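Local coordinates for mitochondrial dynamics protein MID49 (Mus musculus, PDB 4WOY) that recruits the fission GTPase Drp1 to the mitochondrial outer membrane and regulates its activity, modelled here as its cytosolic nucleotidyltransferase-like portion, at residues Ser186-Ala194 with Trp205-Glu213; Arg247-Leu258 with His295-Phe306. The protein carries 1 engineered substitution. All blocks are in the same frame, centred on the assembly; numbering follows the deposited sequence.

Interaction 1 of 2, residues Ser186-Ala194 with Trp205-Glu213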
loop_
_atom_site.group_PDB
_atom_site.type_symbol
_atom_site.label_atom_id
_atom_site.label_comp_id
_atom_site.label_asym_id
_atom_site.label_seq_id
_atom_site.Cartn_x
_atom_site.Cartn_y
_atom_site.Cartn_z
ATOM N N SER A 186 10.541 -12.699 -10.013
ATOM C CA SER A 186 11.360 -13.743 -9.422
ATOM C C SER A 186 12.538 -13.183 -8.610
ATOM O O SER A 186 13.014 -13.807 -7.662
ATOM C CB SER A 186 11.863 -14.681 -10.520
ATOM O OG SER A 186 12.346 -15.881 -9.955
ATOM N N THR A 187 12.993 -11.997 -8.992
ATOM C CA THR A 187 14.218 -11.420 -8.452
ATOM C C THR A 187 14.023 -10.478 -7.245
ATOM O O THR A 187 14.977 -10.225 -6.501
ATOM C CB THR A 187 14.956 -10.676 -9.554
ATOM O OG1 THR A 187 14.299 -9.432 -9.810
ATOM C CG2 THR A 187 14.943 -11.511 -10.824
ATOM N N ASP A 188 12.822 -9.917 -7.086
ATOM C CA ASP A 188 12.501 -9.141 -5.894
ATOM C C ASP A 188 11.113 -9.501 -5.348
ATOM O O ASP A 188 10.466 -10.465 -5.786
ATOM C CB ASP A 188 12.623 -7.613 -6.148
ATOM C CG ASP A 188 11.545 -7.032 -7.092
ATOM O OD1 ASP A 188 10.386 -7.504 -7.122
ATOM O OD2 ASP A 188 11.851 -6.040 -7.788
ATOM N N ASP A 189 10.667 -8.720 -4.375
ATOM C CA ASP A 189 9.437 -9.031 -3.670
ATOM C C ASP A 189 8.227 -8.213 -4.102
ATOM O O ASP A 189 7.274 -8.100 -3.344
ATOM C CB ASP A 189 9.674 -8.882 -2.168
ATOM C CG ASP A 189 10.576 -9.978 -1.619
ATOM O OD1 ASP A 189 10.333 -11.169 -1.928
ATOM O OD2 ASP A 189 11.552 -9.643 -0.919
ATOM N N ARG A 190 8.247 -7.647 -5.304
ATOM C CA ARG A 190 7.069 -6.921 -5.800
ATOM C C ARG A 190 5.876 -7.880 -5.942
ATOM O O ARG A 190 6.058 -9.088 -6.067
ATOM C CB ARG A 190 7.373 -6.239 -7.129
ATOM C CG ARG A 190 7.586 -7.201 -8.278
ATOM C CD ARG A 190 8.000 -6.464 -9.516
ATOM N NE ARG A 190 9.246 -5.753 -9.313
ATOM C CZ ARG A 190 9.612 -4.694 -10.022
ATOM N NH1 ARG A 190 8.808 -4.235 -10.973
ATOM N NH2 ARG A 190 10.767 -4.088 -9.772
ATOM N N LEU A 191 4.658 -7.360 -5.876
ATOM C CA LEU A 191 3.472 -8.211 -5.898
ATOM C C LEU A 191 2.465 -7.725 -6.921
ATOM O O LEU A 191 2.556 -6.600 -7.419
ATOM C CB LEU A 191 2.800 -8.265 -4.512
ATOM C CG LEU A 191 3.665 -8.858 -3.378
ATOM C CD1 LEU A 191 3.021 -8.669 -1.991
ATOM C CD2 LEU A 191 3.990 -10.343 -3.626
ATOM N N LEU A 192 1.518 -8.600 -7.238
ATOM C CA LEU A 192 0.303 -8.192 -7.913
ATOM C C LEU A 192 -0.825 -8.376 -6.923
ATOM O O LEU A 192 -0.905 -9.429 -6.266
ATOM C CB LEU A 192 0.056 -9.034 -9.162
ATOM C CG LEU A 192 1.234 -9.140 -10.123
ATOM C CD1 LEU A 192 0.892 -10.085 -11.269
ATOM C CD2 LEU A 192 1.615 -7.769 -10.594
ATOM N N LEU A 193 -1.698 -7.377 -6.811
ATOM C CA LEU A 193 -2.823 -7.464 -5.897
ATOM C C LEU A 193 -4.126 -7.621 -6.646
ATOM O O LEU A 193 -4.326 -7.006 -7.688
ATOM C CB LEU A 193 -2.923 -6.217 -5.021
ATOM C CG LEU A 193 -1.712 -5.484 -4.449
ATOM C CD1 LEU A 193 -2.107 -4.064 -4.143
ATOM C CD2 LEU A 193 -1.259 -6.152 -3.187
ATOM N N ALA A 194 -5.025 -8.410 -6.092
ATOM C CA ALA A 194 -6.392 -8.403 -6.532
ATOM C C ALA A 194 -7.075 -7.175 -5.925
ATOM O O ALA A 194 -7.689 -7.254 -4.865
ATOM C CB ALA A 194 -7.099 -9.687 -6.096
ATOM N N TRP A 205 -4.764 -7.533 -12.494
ATOM C CA TRP A 205 -4.214 -7.375 -11.148
ATOM C C TRP A 205 -3.500 -6.030 -11.030
ATOM O O TRP A 205 -3.063 -5.474 -12.034
ATOM C CB TRP A 205 -3.240 -8.521 -10.841
ATOM C CG TRP A 205 -3.956 -9.806 -10.781
ATOM C CD1 TRP A 205 -4.617 -10.429 -11.801
ATOM C CD2 TRP A 205 -4.149 -10.617 -9.624
ATOM N NE1 TRP A 205 -5.210 -11.579 -11.349
ATOM C CE2 TRP A 205 -4.935 -11.722 -10.021
ATOM C CE3 TRP A 205 -3.725 -10.521 -8.295
ATOM C CZ2 TRP A 205 -5.301 -12.718 -9.135
ATOM C CZ3 TRP A 205 -4.092 -11.504 -7.422
ATOM C CH2 TRP A 205 -4.872 -12.597 -7.841
ATOM N N LEU A 206 -3.390 -5.501 -9.815
ATOM C CA LEU A 206 -2.714 -4.235 -9.626
ATOM C C LEU A 206 -1.258 -4.476 -9.158
ATOM O O LEU A 206 -0.980 -5.284 -8.262
ATOM C CB LEU A 206 -3.486 -3.396 -8.619
ATOM C CG LEU A 206 -3.037 -1.969 -8.374
ATOM C CD1 LEU A 206 -3.473 -1.129 -9.564
ATOM C CD2 LEU A 206 -3.647 -1.466 -7.111
ATOM N N GLN A 207 -0.315 -3.787 -9.773
ATOM C CA GLN A 207 1.066 -3.938 -9.356
ATOM C C GLN A 207 1.264 -3.273 -8.008
ATOM O O GLN A 207 0.852 -2.136 -7.790
ATOM C CB GLN A 207 2.029 -3.321 -10.360
ATOM C CG GLN A 207 3.475 -3.434 -9.929
ATOM C CD GLN A 207 4.425 -2.739 -10.882
ATOM O OE1 GLN A 207 4.292 -1.539 -11.155
ATOM N NE2 GLN A 207 5.376 -3.496 -11.420
ATOM N N ASP A 208 1.938 -3.983 -7.121
ATOM C CA ASP A 208 2.272 -3.441 -5.827
ATOM C C ASP A 208 3.785 -3.372 -5.666
ATOM O O ASP A 208 4.441 -4.398 -5.529
ATOM C CB ASP A 208 1.667 -4.299 -4.729
ATOM C CG ASP A 208 2.119 -3.858 -3.345
ATOM O OD1 ASP A 208 2.209 -2.632 -3.135
ATOM O OD2 ASP A 208 2.402 -4.732 -2.492
ATOM N N LEU A 209 4.324 -2.154 -5.699
ATOM C CA LEU A 209 5.765 -1.947 -5.550
ATOM C C LEU A 209 6.187 -1.688 -4.099
ATOM O O LEU A 209 7.374 -1.476 -3.826
ATOM C CB LEU A 209 6.251 -0.797 -6.434
ATOM C CG LEU A 209 6.118 -1.069 -7.939
ATOM C CD1 LEU A 209 6.593 0.111 -8.810
ATOM C CD2 LEU A 209 6.830 -2.377 -8.325
ATOM N N TYR A 210 5.230 -1.718 -3.177
ATOM C CA TYR A 210 5.517 -1.356 -1.797
ATOM C C TYR A 210 6.700 -2.169 -1.175
ATOM O O TYR A 210 7.602 -1.568 -0.603
ATOM C CB TYR A 210 4.244 -1.487 -0.936
ATOM C CG TYR A 210 4.511 -1.310 0.545
ATOM C CD1 TYR A 210 4.473 -0.041 1.133
ATOM C CD2 TYR A 210 4.833 -2.402 1.345
ATOM C CE1 TYR A 210 4.733 0.134 2.476
ATOM C CE2 TYR A 210 5.100 -2.238 2.679
ATOM C CZ TYR A 210 5.043 -0.970 3.247
ATOM O OH TYR A 210 5.325 -0.828 4.579
ATOM N N PRO A 211 6.715 -3.514 -1.309
ATOM C CA PRO A 211 7.834 -4.271 -0.713
ATOM C C PRO A 211 9.207 -3.912 -1.286
ATOM O O PRO A 211 10.203 -3.921 -0.564
ATOM C CB PRO A 211 7.492 -5.731 -1.042
ATOM C CG PRO A 211 6.011 -5.740 -1.234
ATOM C CD PRO A 211 5.718 -4.422 -1.924
ATOM N N VAL A 212 9.263 -3.626 -2.581
ATOM C CA VAL A 212 10.518 -3.247 -3.226
ATOM C C VAL A 212 10.994 -1.882 -2.749
ATOM O O VAL A 212 12.176 -1.691 -2.471
ATOM C CB VAL A 212 10.368 -3.210 -4.757
ATOM C CG1 VAL A 212 11.667 -2.770 -5.400
ATOM C CG2 VAL A 212 9.935 -4.562 -5.280
ATOM N N GLU A 213 10.051 -0.943 -2.664
ATOM C CA GLU A 213 10.313 0.431 -2.245
ATOM C C GLU A 213 10.804 0.501 -0.807
ATOM O O GLU A 213 11.765 1.211 -0.509
ATOM C CB GLU A 213 9.060 1.305 -2.412
ATOM C CG GLU A 213 8.618 1.460 -3.855
ATOM C CD GLU A 213 7.211 2.034 -4.009
ATOM O OE1 GLU A 213 6.394 1.913 -3.075
ATOM O OE2 GLU A 213 6.919 2.575 -5.093
#
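A beta hairpin in the nucleotidyltransferase-like part of MID49 pairs L191 with D208 and L193 with L206, both antiparallel hydrogen-bonded pairs. Each is closed twice by the backbone: L191 N donates to D208 O at 3.0 Å, for example, and L206 N to L193 O at 2.8 Å. Between them L192 and Q207 form a non-hydrogen-bonded pair, and L192 CA adds a CA-H...O contact of 3.2 Å to L206 O. On the sheet face shared by L191 and L193, L193 CG packs on D208 CB at 3.6 Å, the two side chains crossing at a slant. With CG anti to the backbone N (chi1 174°), D208 turns its carboxylate toward the following chain; OD1 meets Y210 N at 3.2 Å from well above the carboxylate plane, capping the next helix, while OD2 takes a salt bridge from R70. At the far end A194 CB sits over the six-membered ring of W205, 4.2 Å from its centroid, a CH-pi contact. Beyond the strands, R190 NE and NH2 grip the D188 carboxylate side-on and in the guanidinium plane, NH2 to OD2 at 3.0 Å and NE toward OD1; R190 N also bonds D188 OD1, making an Asx turn. V212 CG2 abuts that carboxylate, 3.5 Å from D188 CG, and L209 CD2 lies over one guanidinium face. Flanked by strands 173-182 and 97-102, this hairpin belongs to the central mixed sheet of a nucleotidyltransferase fold.

Interaction 2 of 2, residues Arg247-Leu258 with His295-Phe306; sequences RLGWSHLTQVVL and HFNPSVNLLGNF
R247 lays its guanidinium over F306, R247 CZ standing 4.2 Å from the centroid of the F306 ring with the two planes 30° apart, a cation-pi stack. Bends at chi2 and chi3 fold the guanidinium back over the ring face, and R247 CB makes its own contact, 3.6 Å from F306 CZ. L303 CD2 covers the opposite face of F306, and the H252 NE2 corner comes in near the plane at its edge. That same NE2 makes a weak, bent hydrogen bond of 3.2 Å to L302 O, while L302 CD1 passes over one face of the imidazole toward the rim and meets S251 O at 3.4 Å. One turn further along the helix, Q255 OE1 accepts from H295 N at 3.0 Å; the N-H points almost straight at the oxygen (172°) but arrives from above the amide plane. All this lies in the Mab-21 HhH/H2TH-like region, where helix 250-261, begun by G249 at its N-cap position, receives the irregular chain that follows strand 293-294. Near the end of the segment, L258 CB rests over the H295 ring, 4.2 Å from its centroid, as a CH-pi contact, and L258 CD1 reaches F296 CE2 at 3.9 Å. Behind these contacts, Q255 NE2 makes weak bonds to S251 O and to E213 OE2. N301 OD1 takes L303 N in an Asx turn and also accepts from L292 N, which probably helps set the type I turn N301-G304 that contains L302. At the outer end R247 NH1 forms a salt bridge with E310.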
loop_
_atom_site.group_PDB
_atom_site.type_symbol
_atom_site.label_atom_id
_atom_site.label_comp_id
_atom_site.label_asym_id
_atom_site.label_seq_id
_atom_site.Cartn_x
_atom_site.Cartn_y
_atom_site.Cartn_z
ATOM N N ARG A 247 -4.731 13.830 -1.339
ATOM C CA ARG A 247 -4.569 12.894 -2.457
ATOM C C ARG A 247 -3.102 12.436 -2.597
ATOM O O ARG A 247 -2.814 11.364 -3.121
ATOM C CB ARG A 247 -5.038 13.541 -3.763
ATOM C CG ARG A 247 -6.547 13.629 -3.953
ATOM C CD ARG A 247 -7.183 12.288 -4.235
ATOM N NE ARG A 247 -6.609 11.598 -5.394
ATOM C CZ ARG A 247 -6.939 11.839 -6.659
ATOM N NH1 ARG A 247 -7.821 12.779 -6.948
ATOM N NH2 ARG A 247 -6.381 11.148 -7.642
ATOM N N LEU A 248 -2.180 13.273 -2.133
ATOM C CA LEU A 248 -0.769 12.924 -2.113
ATOM C C LEU A 248 -0.593 11.929 -1.004
ATOM O O LEU A 248 -0.580 12.309 0.169
ATOM C CB LEU A 248 0.102 14.151 -1.870
ATOM C CG LEU A 248 0.056 15.141 -3.023
ATOM C CD1 LEU A 248 0.971 16.326 -2.758
ATOM C CD2 LEU A 248 0.400 14.415 -4.336
ATOM N N GLY A 249 -0.516 10.652 -1.363
ATOM C CA GLY A 249 -0.472 9.606 -0.363
ATOM C C GLY A 249 0.876 8.938 -0.264
ATOM O O GLY A 249 1.848 9.376 -0.860
ATOM N N TRP A 250 0.910 7.817 0.433
ATOM C CA TRP A 250 2.150 7.110 0.688
ATOM C C TRP A 250 2.945 6.820 -0.593
ATOM O O TRP A 250 4.139 7.075 -0.664
ATOM C CB TRP A 250 1.833 5.808 1.389
ATOM C CG TRP A 250 3.034 5.016 1.671
ATOM C CD1 TRP A 250 3.687 4.183 0.809
ATOM C CD2 TRP A 250 3.712 4.917 2.923
ATOM N NE1 TRP A 250 4.753 3.600 1.440
ATOM C CE2 TRP A 250 4.793 4.032 2.739
ATOM C CE3 TRP A 250 3.510 5.488 4.180
ATOM C CZ2 TRP A 250 5.676 3.709 3.765
ATOM C CZ3 TRP A 250 4.397 5.184 5.197
ATOM C CH2 TRP A 250 5.466 4.294 4.987
ATOM N N SER A 251 2.275 6.293 -1.609
ATOM C CA SER A 251 2.960 5.889 -2.835
ATOM C C SER A 251 3.535 7.084 -3.594
ATOM O O SER A 251 4.619 6.991 -4.170
ATOM C CB SER A 251 2.010 5.114 -3.746
ATOM O OG SER A 251 0.969 5.960 -4.163
ATOM N N HIS A 252 2.802 8.195 -3.602
ATOM C CA HIS A 252 3.261 9.421 -4.249
ATOM C C HIS A 252 4.543 9.935 -3.641
ATOM O O HIS A 252 5.514 10.261 -4.362
ATOM C CB HIS A 252 2.219 10.514 -4.128
ATOM C CG HIS A 252 0.922 10.180 -4.774
ATOM N ND1 HIS A 252 -0.056 9.451 -4.131
ATOM C CD2 HIS A 252 0.437 10.470 -6.004
ATOM C CE1 HIS A 252 -1.087 9.297 -4.946
ATOM N NE2 HIS A 252 -0.813 9.902 -6.087
ATOM N N LEU A 253 4.520 10.053 -2.311
ATOM C CA LEU A 253 5.605 10.692 -1.582
ATOM C C LEU A 253 6.809 9.749 -1.517
ATOM O O LEU A 253 7.955 10.190 -1.384
ATOM C CB LEU A 253 5.123 11.121 -0.182
ATOM C CG LEU A 253 3.926 12.089 -0.219
ATOM C CD1 LEU A 253 3.147 12.090 1.094
ATOM C CD2 LEU A 253 4.385 13.505 -0.577
ATOM N N THR A 254 6.551 8.451 -1.632
ATOM C CA THR A 254 7.632 7.478 -1.750
ATOM C C THR A 254 8.519 7.806 -2.941
ATOM O O THR A 254 9.755 7.743 -2.879
ATOM C CB THR A 254 7.071 6.063 -1.916
ATOM O OG1 THR A 254 6.418 5.670 -0.702
ATOM C CG2 THR A 254 8.182 5.049 -2.302
ATOM N N GLN A 255 7.862 8.162 -4.035
ATOM C CA GLN A 255 8.549 8.476 -5.277
ATOM C C GLN A 255 9.466 9.676 -5.075
ATOM O O GLN A 255 10.579 9.730 -5.608
ATOM C CB GLN A 255 7.521 8.749 -6.380
ATOM C CG GLN A 255 7.066 7.537 -7.174
ATOM C CD GLN A 255 7.230 6.214 -6.462
ATOM O OE1 GLN A 255 8.275 5.585 -6.551
ATOM N NE2 GLN A 255 6.186 5.766 -5.791
ATOM N N VAL A 256 8.968 10.639 -4.299
ATOM C CA VAL A 256 9.723 11.843 -3.985
ATOM C C VAL A 256 10.960 11.489 -3.209
ATOM O O VAL A 256 12.032 11.979 -3.517
ATOM C CB VAL A 256 8.924 12.846 -3.161
ATOM C CG1 VAL A 256 9.810 14.038 -2.852
ATOM C CG2 VAL A 256 7.667 13.294 -3.921
ATOM N N VAL A 257 10.808 10.654 -2.184
ATOM C CA VAL A 257 11.944 10.297 -1.334
ATOM C C VAL A 257 12.924 9.351 -2.040
ATOM O O VAL A 257 14.129 9.423 -1.814
ATOM C CB VAL A 257 11.474 9.686 -0.004
ATOM C CG1 VAL A 257 12.690 9.193 0.836
ATOM C CG2 VAL A 257 10.664 10.728 0.764
ATOM N N LEU A 258 12.422 8.485 -2.914
ATOM C CA LEU A 258 13.329 7.667 -3.717
ATOM C C LEU A 258 14.172 8.545 -4.642
ATOM O O LEU A 258 15.343 8.292 -4.830
ATOM C CB LEU A 258 12.559 6.615 -4.520
ATOM C CG LEU A 258 12.139 5.417 -3.653
ATOM C CD1 LEU A 258 11.184 4.490 -4.374
ATOM C CD2 LEU A 258 13.368 4.647 -3.164
ATOM N N HIS A 295 9.390 5.185 -9.317
ATOM C CA HIS A 295 10.816 4.905 -9.383
ATOM C C HIS A 295 11.118 3.537 -10.010
ATOM O O HIS A 295 12.021 3.403 -10.834
ATOM C CB HIS A 295 11.432 4.991 -7.989
ATOM C CG HIS A 295 12.928 4.984 -8.000
ATOM N ND1 HIS A 295 13.672 3.840 -7.787
ATOM C CD2 HIS A 295 13.824 5.974 -8.235
ATOM C CE1 HIS A 295 14.958 4.132 -7.866
ATOM N NE2 HIS A 295 15.075 5.419 -8.137
ATOM N N PHE A 296 10.335 2.535 -9.639
ATOM C CA PHE A 296 10.556 1.173 -10.097
ATOM C C PHE A 296 9.589 0.784 -11.202
ATOM O O PHE A 296 9.524 -0.372 -11.586
ATOM C CB PHE A 296 10.413 0.190 -8.932
ATOM C CG PHE A 296 11.511 0.285 -7.912
ATOM C CD1 PHE A 296 12.756 -0.276 -8.164
ATOM C CD2 PHE A 296 11.286 0.909 -6.683
ATOM C CE1 PHE A 296 13.768 -0.210 -7.237
ATOM C CE2 PHE A 296 12.294 0.977 -5.741
ATOM C CZ PHE A 296 13.545 0.418 -6.019
ATOM N N ASN A 297 8.809 1.748 -11.669
ATOM C CA ASN A 297 7.966 1.574 -12.844
ATOM C C ASN A 297 7.615 2.928 -13.448
ATOM O O ASN A 297 6.479 3.406 -13.301
ATOM C CB ASN A 297 6.686 0.822 -12.492
ATOM C CG ASN A 297 5.872 0.460 -13.716
ATOM O OD1 ASN A 297 6.335 0.626 -14.842
ATOM N ND2 ASN A 297 4.658 -0.036 -13.507
ATOM N N PRO A 298 8.578 3.528 -14.163
ATOM C CA PRO A 298 8.510 4.913 -14.657
ATOM C C PRO A 298 7.369 5.206 -15.637
ATOM O O PRO A 298 7.000 6.374 -15.812
ATOM C CB PRO A 298 9.872 5.099 -15.330
ATOM C CG PRO A 298 10.771 4.166 -14.574
ATOM C CD PRO A 298 9.929 2.958 -14.315
ATOM N N SER A 299 6.846 4.179 -16.295
ATOM C CA SER A 299 5.710 4.367 -17.173
ATOM C C SER A 299 4.456 4.716 -16.371
ATOM O O SER A 299 3.526 5.296 -16.924
ATOM C CB SER A 299 5.499 3.146 -18.080
ATOM O OG SER A 299 5.403 1.954 -17.348
ATOM N N VAL A 300 4.384 4.374 -15.085
ATOM C CA VAL A 300 3.194 4.837 -14.374
ATOM C C VAL A 300 3.436 6.242 -13.800
ATOM O O VAL A 300 4.402 6.521 -13.079
ATOM C CB VAL A 300 2.682 3.843 -13.256
ATOM C CG1 VAL A 300 2.479 2.457 -13.812
ATOM C CG2 VAL A 300 3.583 3.771 -12.123
ATOM N N ASN A 301 2.516 7.130 -14.152
ATOM C CA ASN A 301 2.540 8.503 -13.702
ATOM C C ASN A 301 1.553 8.664 -12.537
ATOM O O ASN A 301 0.333 8.591 -12.720
ATOM C CB ASN A 301 2.203 9.425 -14.873
ATOM C CG ASN A 301 2.084 10.870 -14.463
ATOM O OD1 ASN A 301 2.446 11.254 -13.339
ATOM N ND2 ASN A 301 1.587 11.697 -15.382
ATOM N N LEU A 302 2.082 8.861 -11.335
ATOM C CA LEU A 302 1.223 8.894 -10.154
ATOM C C LEU A 302 0.330 10.131 -10.117
ATOM O O LEU A 302 -0.572 10.224 -9.288
ATOM C CB LEU A 302 2.057 8.785 -8.875
ATOM C CG LEU A 302 2.586 7.367 -8.615
ATOM C CD1 LEU A 302 3.010 7.218 -7.183
ATOM C CD2 LEU A 302 1.546 6.305 -8.947
ATOM N N LEU A 303 0.587 11.076 -11.017
ATOM C CA LEU A 303 -0.253 12.266 -11.148
ATOM C C LEU A 303 -1.164 12.212 -12.353
ATOM O O LEU A 303 -1.845 13.185 -12.653
ATOM C CB LEU A 303 0.596 13.533 -11.238
ATOM C CG LEU A 303 1.422 13.991 -10.051
ATOM C CD1 LEU A 303 2.047 15.306 -10.432
ATOM C CD2 LEU A 303 0.564 14.082 -8.770
ATOM N N GLY A 304 -1.154 11.084 -13.052
ATOM C CA GLY A 304 -1.869 10.937 -14.313
ATOM C C GLY A 304 -3.370 11.111 -14.241
ATOM O O GLY A 304 -3.987 11.673 -15.146
ATOM N N ASN A 305 -3.958 10.606 -13.164
ATOM C CA ASN A 305 -5.392 10.651 -12.977
ATOM C C ASN A 305 -5.819 11.878 -12.171
ATOM O O ASN A 305 -6.954 11.956 -11.716
ATOM C CB ASN A 305 -5.881 9.368 -12.294
ATOM C CG ASN A 305 -5.249 9.153 -10.917
ATOM O OD1 ASN A 305 -4.186 9.712 -10.608
ATOM N ND2 ASN A 305 -5.900 8.331 -10.086
ATOM N N PHE A 306 -4.913 12.829 -11.972
ATOM C CA PHE A 306 -5.311 14.093 -11.360
ATOM C C PHE A 306 -5.905 15.026 -12.409
ATOM O O PHE A 306 -5.345 15.201 -13.494
ATOM C CB PHE A 306 -4.134 14.782 -10.674
ATOM C CG PHE A 306 -3.787 14.205 -9.340
ATOM C CD1 PHE A 306 -3.449 12.867 -9.207
ATOM C CD2 PHE A 306 -3.789 15.005 -8.211
ATOM C CE1 PHE A 306 -3.116 12.337 -7.962
ATOM C CE2 PHE A 306 -3.464 14.485 -6.963
ATOM C CZ PHE A 306 -3.125 13.151 -6.835
HETATM O O HOH W 1 8.313 3.140 -7.151
#

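Both contacts are partly buried, but their chemistry differs. Interaction 1 is regular sheet pairing sealed by main-chain bonds, with its charged D188-R190 end nearer the surface; interaction 2 sets a helix against a non-repetitive loop, exposed at R247 and N305 but buried at L258, L302 and F306, and side chains do nearly all the work through stacking, CH-pi packing and one straight hydrogen bond from a backbone N-H to a glutamine. They belong to different family regions yet meet directly: Q207 OE1 probably accepts a hydrogen bond from N297 ND2, the rings of Y210 and W250 touch, and E213 packs on T254. Residues 205-213 thus lead from the sheet to the helical part holding 247-258.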